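Local coordinates for protein putative 4-hydroxybenzoyl-CoA thioesterase (Geobacillus stearothermophilus, PDB 2OIW) that probably hydrolyses acyl-CoA thioesters as a member of the hotdog-fold thioesterase superfamily, its substrate not established, at residues V27-I38 / S85-H93; M4-V13 / Y67-G77. All blocks are in the same frame, centred on the assembly; numbering follows the deposited sequence. Where two conformers were deposited one is given.

Overall arrangement
Both interactions use the curled antiparallel sheet of a hotdog fold, and their centres lie about 11 Å apart. Interaction 1 seats the helix 27-34, with the first turn of helix 36-42, against strand 85-94 about 1 Å from the centre of the chain; interaction 2 pairs strand 5-9 with strand 72-81 nearer the sheet's margin. Strands 72-81 and 85-94 are neighbours, joined by backbone bonds such as Glu91 N to Tyr75 O, 2.9 Å. Along the chain the segments alternate: 4-13, 27-38, 67-77, 85-93. Strand 5-9, through its pairing with 72-81, adds to the same sheet on which helix 27-34 lies, and both contacts reach the third subunit of the tetramer.

Interaction 1 (V27-I38 / S85-H93); sequences VPVWFEAGRHEI and SLTIYEEIH
Ile92 and Glu90 clasp the Phe31 ring between them, one over each face. Ile92 CD1 lies 4.0 Å from the centroid of the Phe31 ring, and on the opposite face the CG methylene of Glu90 sits 3.7 Å from that centroid; both are CH-pi contacts. The Ile92 CD1 methyl also meets the edge of the Trp30 indole and lies 3.9 Å from Val27 CG1. Further along the strand, Ile38 and Ile88 meet end to end, their CD1 atoms 4.0 Å apart. The Arg35 methylenes cross Ile88 CD1 before the chain turns polar. Arg35 then forms a side-on salt bridge with Glu90: Arg35 NE bonds Glu90 OE1 at 3.1 Å through the syn lone pair, and Arg35 NH2 bonds Glu90 OE2 at 2.9 Å, straighter at 168°. Glu90 CG stands between its backbone N and carbonyl carbon (chi1 46°), which lays the carboxylate close to the Phe31 ring, their planes 23° apart. A water links Glu90 OE1 to Phe31 O, and Ser104 OG bonds OE2. This is the central hotdog helix packed on its sheet; the buried carboxylate, gripped by arginine, water and serine, is probably kept ionised.

Interaction 2 (M4-V13 / Y67-G77); sequences MFTTVITPRV and YYGQDVTVYTG
Val74 O takes the hydrogen bond of Thr7 N at 2.9 Å and a CA-H contact from Thr6 CA at 3.4 Å. A water close by, 2.7 Å from Thr7 OG1, also bonds Thr76 OG1. The antiparallel strands exchange paired backbone bonds at Phe5–Thr76, Thr7–Val74 and Ile9–Val72, the shortest being Phe5 N to Thr76 O at 2.7 Å. On the face carrying Ile9, Ile9 CD1 packs 3.9 Å from Val74 CG2. The other face has Thr6 OG1 beside the Tyr75 ring and Met4, a selenomethionine, whose SE makes an oblique Met-aromatic contact with that ring. Past the end of strand 5-9, Thr10 OG1 donates to Asp71 OD1 (3.0 Å) from above the carboxylate plane. The type II turn from Tyr67 to Gln70 leads into strand 72-77. Tyr68, its CG trans to N (chi1 170°), lays one ring face against Val13 CG2, 3.7 Å from the centroid, and its edge against Pro11 O. Replacing the tyrosine by an alanine removes the ring and is likely to leave Val13 CG2 without its aromatic partner and a gap beside Pro11. This is regular antiparallel pairing, strand 5-9 being outermost within the chain's sheet. Strand 85-94 flanks strand 72-81 on its other side; Trp30 and Ala33 of helix 27-34 pack on Ile9, and Ile38 of helix 36-42 packs on Phe5.

Interaction 1 (V27-I38 / S85-H93)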
loop_
_atom_site.group_PDB
_atom_site.type_symbol
_atom_site.label_atom_id
_atom_site.label_comp_id
_atom_site.label_asym_id
_atom_site.label_seq_id
_atom_site.Cartn_x
_atom_site.Cartn_y
_atom_site.Cartn_z
ATOM N N VAL A 27 -3.834 -4.154 -8.423
ATOM C CA VAL A 27 -3.978 -3.920 -9.849
ATOM C C VAL A 27 -3.988 -2.408 -10.247
ATOM O O VAL A 27 -3.279 -1.996 -11.171
ATOM C CB VAL A 27 -5.197 -4.726 -10.419
ATOM C CG1 VAL A 27 -5.514 -4.320 -11.857
ATOM C CG2 VAL A 27 -4.895 -6.238 -10.350
ATOM N N PRO A 28 -4.833 -1.583 -9.593
ATOM C CA PRO A 28 -4.720 -0.176 -9.912
ATOM C C PRO A 28 -3.322 0.390 -9.641
ATOM O O PRO A 28 -2.952 1.388 -10.250
ATOM C CB PRO A 28 -5.766 0.470 -8.994
ATOM C CG PRO A 28 -6.775 -0.580 -8.802
ATOM C CD PRO A 28 -5.972 -1.842 -8.688
ATOM N N VAL A 29 -2.563 -0.235 -8.737
ATOM C CA VAL A 29 -1.239 0.276 -8.389
ATOM C C VAL A 29 -0.288 -0.014 -9.560
ATOM O O VAL A 29 0.499 0.838 -9.957
ATOM C CB VAL A 29 -0.703 -0.312 -7.062
ATOM C CG1 VAL A 29 0.749 -0.023 -6.889
ATOM C CG2 VAL A 29 -1.466 0.255 -5.848
ATOM N N TRP A 30 -0.424 -1.197 -10.137
ATOM C CA TRP A 30 0.370 -1.596 -11.303
ATOM C C TRP A 30 -0.050 -0.854 -12.595
ATOM O O TRP A 30 0.798 -0.471 -13.441
ATOM C CB TRP A 30 0.180 -3.112 -11.458
ATOM C CG TRP A 30 0.905 -3.916 -10.404
ATOM C CD1 TRP A 30 1.805 -3.462 -9.473
ATOM C CD2 TRP A 30 0.858 -5.332 -10.261
ATOM N NE1 TRP A 30 2.273 -4.522 -8.718
ATOM C CE2 TRP A 30 1.709 -5.678 -9.195
ATOM C CE3 TRP A 30 0.129 -6.346 -10.906
ATOM C CZ2 TRP A 30 1.866 -6.995 -8.776
ATOM C CZ3 TRP A 30 0.311 -7.641 -10.512
ATOM C CH2 TRP A 30 1.172 -7.957 -9.463
ATOM N N PHE A 31 -1.355 -0.649 -12.759
ATOM C CA PHE A 31 -1.883 0.193 -13.853
ATOM C C PHE A 31 -1.352 1.613 -13.763
ATOM O O PHE A 31 -0.941 2.178 -14.767
ATOM C CB PHE A 31 -3.427 0.231 -13.853
ATOM C CG PHE A 31 -4.070 -0.958 -14.525
ATOM C CD1 PHE A 31 -3.498 -1.544 -15.659
ATOM C CD2 PHE A 31 -5.267 -1.456 -14.042
ATOM C CE1 PHE A 31 -4.120 -2.625 -16.287
ATOM C CE2 PHE A 31 -5.897 -2.519 -14.645
ATOM C CZ PHE A 31 -5.333 -3.119 -15.762
ATOM N N GLU A 32 -1.341 2.196 -12.569
ATOM C CA GLU A 32 -0.757 3.544 -12.435
ATOM C C GLU A 32 0.748 3.548 -12.744
ATOM O O GLU A 32 1.275 4.504 -13.313
ATOM C CB GLU A 32 -1.026 4.132 -11.037
ATOM C CG GLU A 32 -0.580 5.628 -10.913
ATOM C CD GLU A 32 -0.643 6.119 -9.472
ATOM O OE1 GLU A 32 0.068 5.524 -8.642
ATOM O OE2 GLU A 32 -1.443 7.042 -9.166
ATOM N N ALA A 33 1.446 2.483 -12.346
ATOM C CA ALA A 33 2.859 2.326 -12.703
ATOM C C ALA A 33 3.041 2.308 -14.256
ATOM O O ALA A 33 3.942 2.930 -14.789
ATOM C CB ALA A 33 3.430 1.029 -12.039
ATOM N N GLY A 34 2.169 1.600 -14.969
ATOM C CA GLY A 34 2.169 1.577 -16.450
ATOM C C GLY A 34 1.877 2.901 -17.157
ATOM O O GLY A 34 2.207 3.065 -18.334
ATOM N N ARG A 35 1.254 3.839 -16.452
ATOM C CA ARG A 35 0.986 5.213 -16.973
ATOM C C ARG A 35 2.196 6.185 -16.906
ATOM O O ARG A 35 2.134 7.333 -17.394
ATOM C CB ARG A 35 -0.220 5.796 -16.232
ATOM C CG ARG A 35 -1.505 4.979 -16.422
ATOM C CD ARG A 35 -2.617 5.483 -15.518
ATOM N NE ARG A 35 -3.663 4.470 -15.409
ATOM C CZ ARG A 35 -4.323 4.203 -14.295
ATOM N NH1 ARG A 35 -4.038 4.864 -13.174
ATOM N NH2 ARG A 35 -5.245 3.248 -14.301
ATOM N N HIS A 36 3.305 5.715 -16.327
ATOM C CA HIS A 36 4.525 6.519 -16.139
ATOM C C HIS A 36 4.947 7.372 -17.352
ATOM O O HIS A 36 5.146 8.586 -17.231
ATOM C CB HIS A 36 5.686 5.582 -15.762
ATOM C CG HIS A 36 6.916 6.297 -15.303
ATOM N ND1 HIS A 36 7.032 6.840 -14.037
ATOM C CD2 HIS A 36 8.083 6.561 -15.937
ATOM C CE1 HIS A 36 8.226 7.396 -13.914
ATOM N NE2 HIS A 36 8.876 7.254 -15.057
ATOM N N GLU A 37 5.113 6.726 -18.509
ATOM C CA GLU A 37 5.482 7.447 -19.741
ATOM C C GLU A 37 4.447 8.504 -20.177
ATOM O O GLU A 37 4.789 9.521 -20.751
ATOM C CB GLU A 37 5.729 6.463 -20.879
ATOM C CG GLU A 37 6.920 5.529 -20.654
ATOM C CD GLU A 37 8.218 6.259 -20.312
ATOM O OE1 GLU A 37 8.473 7.372 -20.841
ATOM O OE2 GLU A 37 9.009 5.696 -19.524
ATOM N N ILE A 38 3.187 8.250 -19.878
ATOM C CA ILE A 38 2.140 9.209 -20.140
ATOM C C ILE A 38 2.303 10.399 -19.222
ATOM O O ILE A 38 2.296 11.525 -19.702
ATOM C CB ILE A 38 0.721 8.587 -20.035
ATOM C CG1 ILE A 38 0.509 7.608 -21.203
ATOM C CG2 ILE A 38 -0.363 9.687 -20.071
ATOM C CD1 ILE A 38 -0.721 6.655 -21.052
ATOM N N SER A 85 -9.031 15.705 -21.811
ATOM C CA SER A 85 -8.933 14.389 -21.191
ATOM C C SER A 85 -8.346 13.341 -22.098
ATOM O O SER A 85 -8.190 13.558 -23.292
ATOM C CB SER A 85 -10.300 13.906 -20.654
ATOM O OG SER A 85 -11.254 13.839 -21.687
ATOM N N LEU A 86 -7.996 12.206 -21.518
ATOM C CA LEU A 86 -7.627 11.077 -22.333
ATOM C C LEU A 86 -8.110 9.827 -21.643
ATOM O O LEU A 86 -8.226 9.785 -20.427
ATOM C CB LEU A 86 -6.111 11.075 -22.643
ATOM C CG LEU A 86 -5.042 10.501 -21.718
ATOM C CD1 LEU A 86 -3.656 11.043 -22.129
ATOM C CD2 LEU A 86 -5.297 10.846 -20.282
ATOM N N THR A 87 -8.479 8.841 -22.440
ATOM C CA THR A 87 -9.019 7.592 -21.931
ATOM C C THR A 87 -7.973 6.557 -22.289
ATOM O O THR A 87 -7.648 6.344 -23.489
ATOM C CB THR A 87 -10.358 7.273 -22.576
ATOM O OG1 THR A 87 -11.253 8.375 -22.350
ATOM C CG2 THR A 87 -10.942 5.991 -22.015
ATOM N N ILE A 88 -7.455 5.929 -21.238
ATOM C CA ILE A 88 -6.433 4.930 -21.346
ATOM C C ILE A 88 -7.054 3.534 -21.371
ATOM O O ILE A 88 -7.968 3.238 -20.593
ATOM C CB ILE A 88 -5.513 5.056 -20.129
ATOM C CG1 ILE A 88 -4.708 6.372 -20.179
ATOM C CG2 ILE A 88 -4.649 3.831 -19.956
ATOM C CD1 ILE A 88 -4.074 6.708 -18.843
ATOM N N TYR A 89 -6.557 2.680 -22.261
ATOM C CA TYR A 89 -6.861 1.268 -22.198
ATOM C C TYR A 89 -5.605 0.535 -21.703
ATOM O O TYR A 89 -4.503 0.860 -22.127
ATOM C CB TYR A 89 -7.348 0.711 -23.552
ATOM C CG TYR A 89 -7.657 -0.756 -23.450
ATOM C CD1 TYR A 89 -8.790 -1.196 -22.781
ATOM C CD2 TYR A 89 -6.777 -1.707 -23.963
ATOM C CE1 TYR A 89 -9.061 -2.554 -22.648
ATOM C CE2 TYR A 89 -7.029 -3.038 -23.835
ATOM C CZ TYR A 89 -8.168 -3.464 -23.182
ATOM O OH TYR A 89 -8.408 -4.809 -23.056
ATOM N N GLU A 90 -5.764 -0.441 -20.818
ATOM C CA GLU A 90 -4.602 -1.084 -20.188
ATOM C C GLU A 90 -4.885 -2.536 -19.833
ATOM O O GLU A 90 -6.046 -2.912 -19.549
ATOM C CB GLU A 90 -4.141 -0.274 -18.948
ATOM C CG GLU A 90 -5.317 0.145 -18.042
ATOM C CD GLU A 90 -5.130 1.472 -17.308
ATOM O OE1 GLU A 90 -3.989 2.022 -17.275
ATOM O OE2 GLU A 90 -6.154 1.960 -16.742
ATOM N N GLU A 91 -3.836 -3.356 -19.852
ATOM C CA GLU A 91 -3.974 -4.775 -19.544
ATOM C C GLU A 91 -2.785 -5.231 -18.712
ATOM O O GLU A 91 -1.690 -4.706 -18.863
ATOM C CB GLU A 91 -4.015 -5.609 -20.833
ATOM C CG GLU A 91 -5.270 -5.488 -21.632
ATOM C CD GLU A 91 -5.292 -6.404 -22.832
ATOM O OE1 GLU A 91 -4.266 -7.089 -23.086
ATOM O OE2 GLU A 91 -6.331 -6.418 -23.538
ATOM N N ILE A 92 -3.011 -6.193 -17.827
ATOM C CA ILE A 92 -1.901 -6.852 -17.135
ATOM C C ILE A 92 -1.881 -8.326 -17.500
ATOM O O ILE A 92 -2.915 -8.994 -17.443
ATOM C CB ILE A 92 -1.966 -6.668 -15.600
ATOM C CG1 ILE A 92 -2.034 -5.185 -15.242
ATOM C CG2 ILE A 92 -0.750 -7.269 -14.947
ATOM C CD1 ILE A 92 -2.236 -4.949 -13.784
ATOM N N HIS A 93 -0.701 -8.805 -17.914
ATOM C CA HIS A 93 -0.479 -10.184 -18.293
ATOM C C HIS A 93 0.498 -10.856 -17.308
ATOM O O HIS A 93 1.367 -10.204 -16.706
ATOM C CB HIS A 93 0.118 -10.293 -19.709
ATOM C CG HIS A 93 -0.758 -9.761 -20.804
ATOM N ND1 HIS A 93 -0.709 -10.248 -22.090
ATOM C CD2 HIS A 93 -1.690 -8.772 -20.815
ATOM C CE1 HIS A 93 -1.574 -9.593 -22.849
ATOM N NE2 HIS A 93 -2.182 -8.689 -22.098
HETATM O O HOH W 1 -1.598 1.096 -17.286
#

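Interaction 2 (M4-V13 / Y67-G77)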
loop_
_atom_site.group_PDB
_atom_site.type_symbol
_atom_site.label_atom_id
_atom_site.label_comp_id
_atom_site.label_asym_id
_atom_site.label_seq_id
_atom_site.Cartn_x
_atom_site.Cartn_y
_atom_site.Cartn_z
HETATM N N MSE A 4 1.383 0.493 -27.833
HETATM C CA MSE A 4 1.286 0.657 -26.379
HETATM C C MSE A 4 2.638 0.672 -25.605
HETATM O O MSE A 4 3.658 0.201 -26.119
HETATM C CB MSE A 4 0.250 -0.313 -25.784
HETATM C CG MSE A 4 0.738 -1.710 -25.468
HETATM SE SE MSE A 4 1.193 -2.725 -27.047
HETATM C CE MSE A 4 -0.628 -3.107 -27.685
ATOM N N PHE A 5 2.652 1.266 -24.410
ATOM C CA PHE A 5 3.832 1.239 -23.530
ATOM C C PHE A 5 3.814 -0.078 -22.806
ATOM O O PHE A 5 2.744 -0.591 -22.516
ATOM C CB PHE A 5 3.799 2.358 -22.485
ATOM C CG PHE A 5 3.671 3.743 -23.059
ATOM C CD1 PHE A 5 4.781 4.400 -23.597
ATOM C CD2 PHE A 5 2.444 4.388 -23.072
ATOM C CE1 PHE A 5 4.674 5.670 -24.121
ATOM C CE2 PHE A 5 2.322 5.672 -23.605
ATOM C CZ PHE A 5 3.431 6.316 -24.113
ATOM N N THR A 6 4.996 -0.620 -22.538
ATOM C CA THR A 6 5.197 -1.927 -21.911
ATOM C C THR A 6 6.037 -1.787 -20.626
ATOM O O THR A 6 7.136 -1.244 -20.664
ATOM C CB THR A 6 5.956 -2.870 -22.865
ATOM O OG1 THR A 6 5.138 -3.132 -23.998
ATOM C CG2 THR A 6 6.280 -4.200 -22.170
ATOM N N THR A 7 5.529 -2.293 -19.504
ATOM C CA THR A 7 6.166 -2.081 -18.215
ATOM C C THR A 7 6.175 -3.436 -17.522
ATOM O O THR A 7 5.118 -3.946 -17.145
ATOM C CB THR A 7 5.367 -1.026 -17.359
ATOM O OG1 THR A 7 5.181 0.174 -18.119
ATOM C CG2 THR A 7 6.100 -0.658 -16.071
ATOM N N VAL A 8 7.353 -4.022 -17.378
ATOM C CA VAL A 8 7.542 -5.273 -16.614
ATOM C C VAL A 8 7.695 -4.951 -15.123
ATOM O O VAL A 8 8.477 -4.065 -14.745
ATOM C CB VAL A 8 8.790 -6.113 -17.106
ATOM C CG1 VAL A 8 8.849 -7.464 -16.394
ATOM C CG2 VAL A 8 8.746 -6.340 -18.626
ATOM N N ILE A 9 6.963 -5.693 -14.287
ATOM C CA ILE A 9 6.985 -5.520 -12.843
ATOM C C ILE A 9 7.186 -6.859 -12.157
ATOM O O ILE A 9 6.584 -7.866 -12.564
ATOM C CB ILE A 9 5.646 -4.932 -12.385
ATOM C CG1 ILE A 9 5.567 -3.467 -12.818
ATOM C CG2 ILE A 9 5.466 -5.097 -10.886
ATOM C CD1 ILE A 9 4.230 -2.788 -12.623
ATOM N N THR A 10 7.990 -6.859 -11.097
ATOM C CA THR A 10 8.160 -8.010 -10.213
ATOM C C THR A 10 7.217 -7.884 -9.025
ATOM O O THR A 10 7.388 -6.976 -8.226
ATOM C CB THR A 10 9.610 -8.061 -9.728
ATOM O OG1 THR A 10 10.463 -8.216 -10.866
ATOM C CG2 THR A 10 9.859 -9.234 -8.826
ATOM N N PRO A 11 6.208 -8.782 -8.918
ATOM C CA PRO A 11 5.307 -8.761 -7.770
ATOM C C PRO A 11 6.041 -8.984 -6.446
ATOM O O PRO A 11 7.101 -9.623 -6.407
ATOM C CB PRO A 11 4.310 -9.891 -8.065
ATOM C CG PRO A 11 4.388 -10.040 -9.574
ATOM C CD PRO A 11 5.794 -9.790 -9.924
ATOM N N ARG A 12 5.465 -8.442 -5.384
ATOM C CA ARG A 12 6.075 -8.410 -4.042
ATOM C C ARG A 12 5.169 -9.206 -3.124
ATOM O O ARG A 12 3.943 -9.292 -3.362
ATOM C CB ARG A 12 6.167 -6.951 -3.544
ATOM C CG ARG A 12 7.064 -6.072 -4.393
ATOM C CD ARG A 12 6.810 -4.571 -4.202
ATOM N NE ARG A 12 7.618 -3.823 -5.164
ATOM C CZ ARG A 12 7.550 -2.510 -5.374
ATOM N NH1 ARG A 12 6.704 -1.742 -4.677
ATOM N NH2 ARG A 12 8.319 -1.974 -6.303
ATOM N N VAL A 13 5.742 -9.805 -2.078
ATOM C CA VAL A 13 4.936 -10.556 -1.105
ATOM C C VAL A 13 3.804 -9.677 -0.546
ATOM O O VAL A 13 2.660 -10.140 -0.420
ATOM C CB VAL A 13 5.823 -11.160 0.041
ATOM C CG1 VAL A 13 4.983 -11.779 1.169
ATOM C CG2 VAL A 13 6.793 -12.184 -0.525
ATOM N N TYR A 67 -0.146 -14.217 -9.325
ATOM C CA TYR A 67 0.623 -14.854 -8.262
ATOM C C TYR A 67 1.928 -14.135 -7.999
ATOM O O TYR A 67 2.568 -13.656 -8.929
ATOM C CB TYR A 67 0.884 -16.332 -8.636
ATOM C CG TYR A 67 -0.439 -17.055 -8.718
ATOM C CD1 TYR A 67 -1.166 -17.310 -7.545
ATOM C CD2 TYR A 67 -1.026 -17.367 -9.948
ATOM C CE1 TYR A 67 -2.412 -17.920 -7.583
ATOM C CE2 TYR A 67 -2.273 -18.005 -10.006
ATOM C CZ TYR A 67 -2.968 -18.262 -8.805
ATOM O OH TYR A 67 -4.219 -18.859 -8.792
ATOM N N TYR A 68 2.329 -14.078 -6.734
ATOM C CA TYR A 68 3.703 -13.713 -6.419
ATOM C C TYR A 68 4.643 -14.784 -7.003
ATOM O O TYR A 68 4.314 -15.953 -6.942
ATOM C CB TYR A 68 3.870 -13.644 -4.884
ATOM C CG TYR A 68 5.295 -13.504 -4.417
ATOM C CD1 TYR A 68 6.027 -12.369 -4.730
ATOM C CD2 TYR A 68 5.905 -14.504 -3.645
ATOM C CE1 TYR A 68 7.328 -12.231 -4.305
ATOM C CE2 TYR A 68 7.200 -14.369 -3.212
ATOM C CZ TYR A 68 7.916 -13.240 -3.569
ATOM O OH TYR A 68 9.201 -13.095 -3.146
ATOM N N GLY A 69 5.801 -14.392 -7.546
ATOM C CA GLY A 69 6.838 -15.366 -7.973
ATOM C C GLY A 69 7.134 -15.421 -9.463
ATOM O O GLY A 69 8.106 -16.048 -9.897
ATOM N N GLN A 70 6.266 -14.774 -10.245
ATOM C CA GLN A 70 6.384 -14.667 -11.694
ATOM C C GLN A 70 6.182 -13.192 -12.034
ATOM O O GLN A 70 5.297 -12.537 -11.462
ATOM C CB GLN A 70 5.278 -15.476 -12.389
ATOM C CG GLN A 70 5.206 -16.964 -12.065
ATOM C CD GLN A 70 3.892 -17.614 -12.528
ATOM O OE1 GLN A 70 2.890 -17.655 -11.791
ATOM N NE2 GLN A 70 3.888 -18.094 -13.763
ATOM N N ASP A 71 6.967 -12.665 -12.975
ATOM C CA ASP A 71 6.809 -11.262 -13.406
ATOM C C ASP A 71 5.464 -11.038 -14.102
ATOM O O ASP A 71 4.826 -11.978 -14.554
ATOM C CB ASP A 71 7.978 -10.830 -14.307
ATOM C CG ASP A 71 9.236 -10.561 -13.499
ATOM O OD1 ASP A 71 9.147 -10.532 -12.239
ATOM O OD2 ASP A 71 10.298 -10.364 -14.114
ATOM N N VAL A 72 5.030 -9.790 -14.144
ATOM C CA VAL A 72 3.815 -9.412 -14.869
ATOM C C VAL A 72 4.203 -8.288 -15.799
ATOM O O VAL A 72 5.216 -7.610 -15.567
ATOM C CB VAL A 72 2.690 -8.925 -13.931
ATOM C CG1 VAL A 72 2.334 -10.022 -12.905
ATOM C CG2 VAL A 72 3.053 -7.596 -13.262
ATOM N N THR A 73 3.435 -8.138 -16.871
ATOM C CA THR A 73 3.650 -7.074 -17.836
ATOM C C THR A 73 2.391 -6.264 -17.992
ATOM O O THR A 73 1.317 -6.808 -18.265
ATOM C CB THR A 73 4.068 -7.617 -19.218
ATOM O OG1 THR A 73 5.171 -8.505 -19.042
ATOM C CG2 THR A 73 4.483 -6.492 -20.131
ATOM N N VAL A 74 2.560 -4.955 -17.830
ATOM C CA VAL A 74 1.498 -3.979 -18.022
ATOM C C VAL A 74 1.647 -3.374 -19.397
ATOM O O VAL A 74 2.726 -2.893 -19.763
ATOM C CB VAL A 74 1.546 -2.899 -16.917
ATOM C CG1 VAL A 74 0.282 -1.992 -16.964
ATOM C CG2 VAL A 74 1.684 -3.603 -15.525
ATOM N N TYR A 75 0.563 -3.454 -20.170
ATOM C CA TYR A 75 0.442 -2.786 -21.463
ATOM C C TYR A 75 -0.524 -1.636 -21.313
ATOM O O TYR A 75 -1.652 -1.818 -20.850
ATOM C CB TYR A 75 -0.090 -3.739 -22.505
ATOM C CG TYR A 75 0.795 -4.938 -22.707
ATOM C CD1 TYR A 75 1.865 -4.890 -23.616
ATOM C CD2 TYR A 75 0.565 -6.119 -22.017
ATOM C CE1 TYR A 75 2.676 -5.989 -23.826
ATOM C CE2 TYR A 75 1.395 -7.231 -22.211
ATOM C CZ TYR A 75 2.432 -7.151 -23.123
ATOM O OH TYR A 75 3.249 -8.216 -23.318
ATOM N N THR A 76 -0.092 -0.463 -21.750
ATOM C CA THR A 76 -0.835 0.760 -21.517
ATOM C C THR A 76 -0.882 1.533 -22.819
ATOM O O THR A 76 0.153 1.823 -23.408
ATOM C CB THR A 76 -0.186 1.598 -20.393
ATOM O OG1 THR A 76 -0.009 0.774 -19.217
ATOM C CG2 THR A 76 -1.085 2.801 -20.057
ATOM N N GLY A 77 -2.094 1.822 -23.279
ATOM C CA GLY A 77 -2.275 2.519 -24.542
ATOM C C GLY A 77 -3.323 3.594 -24.384
ATOM O O GLY A 77 -3.990 3.680 -23.342
HETATM O O HOH W 2 2.836 0.007 -19.420
HETATM O O HOH W 3 7.454 -12.007 -7.993
#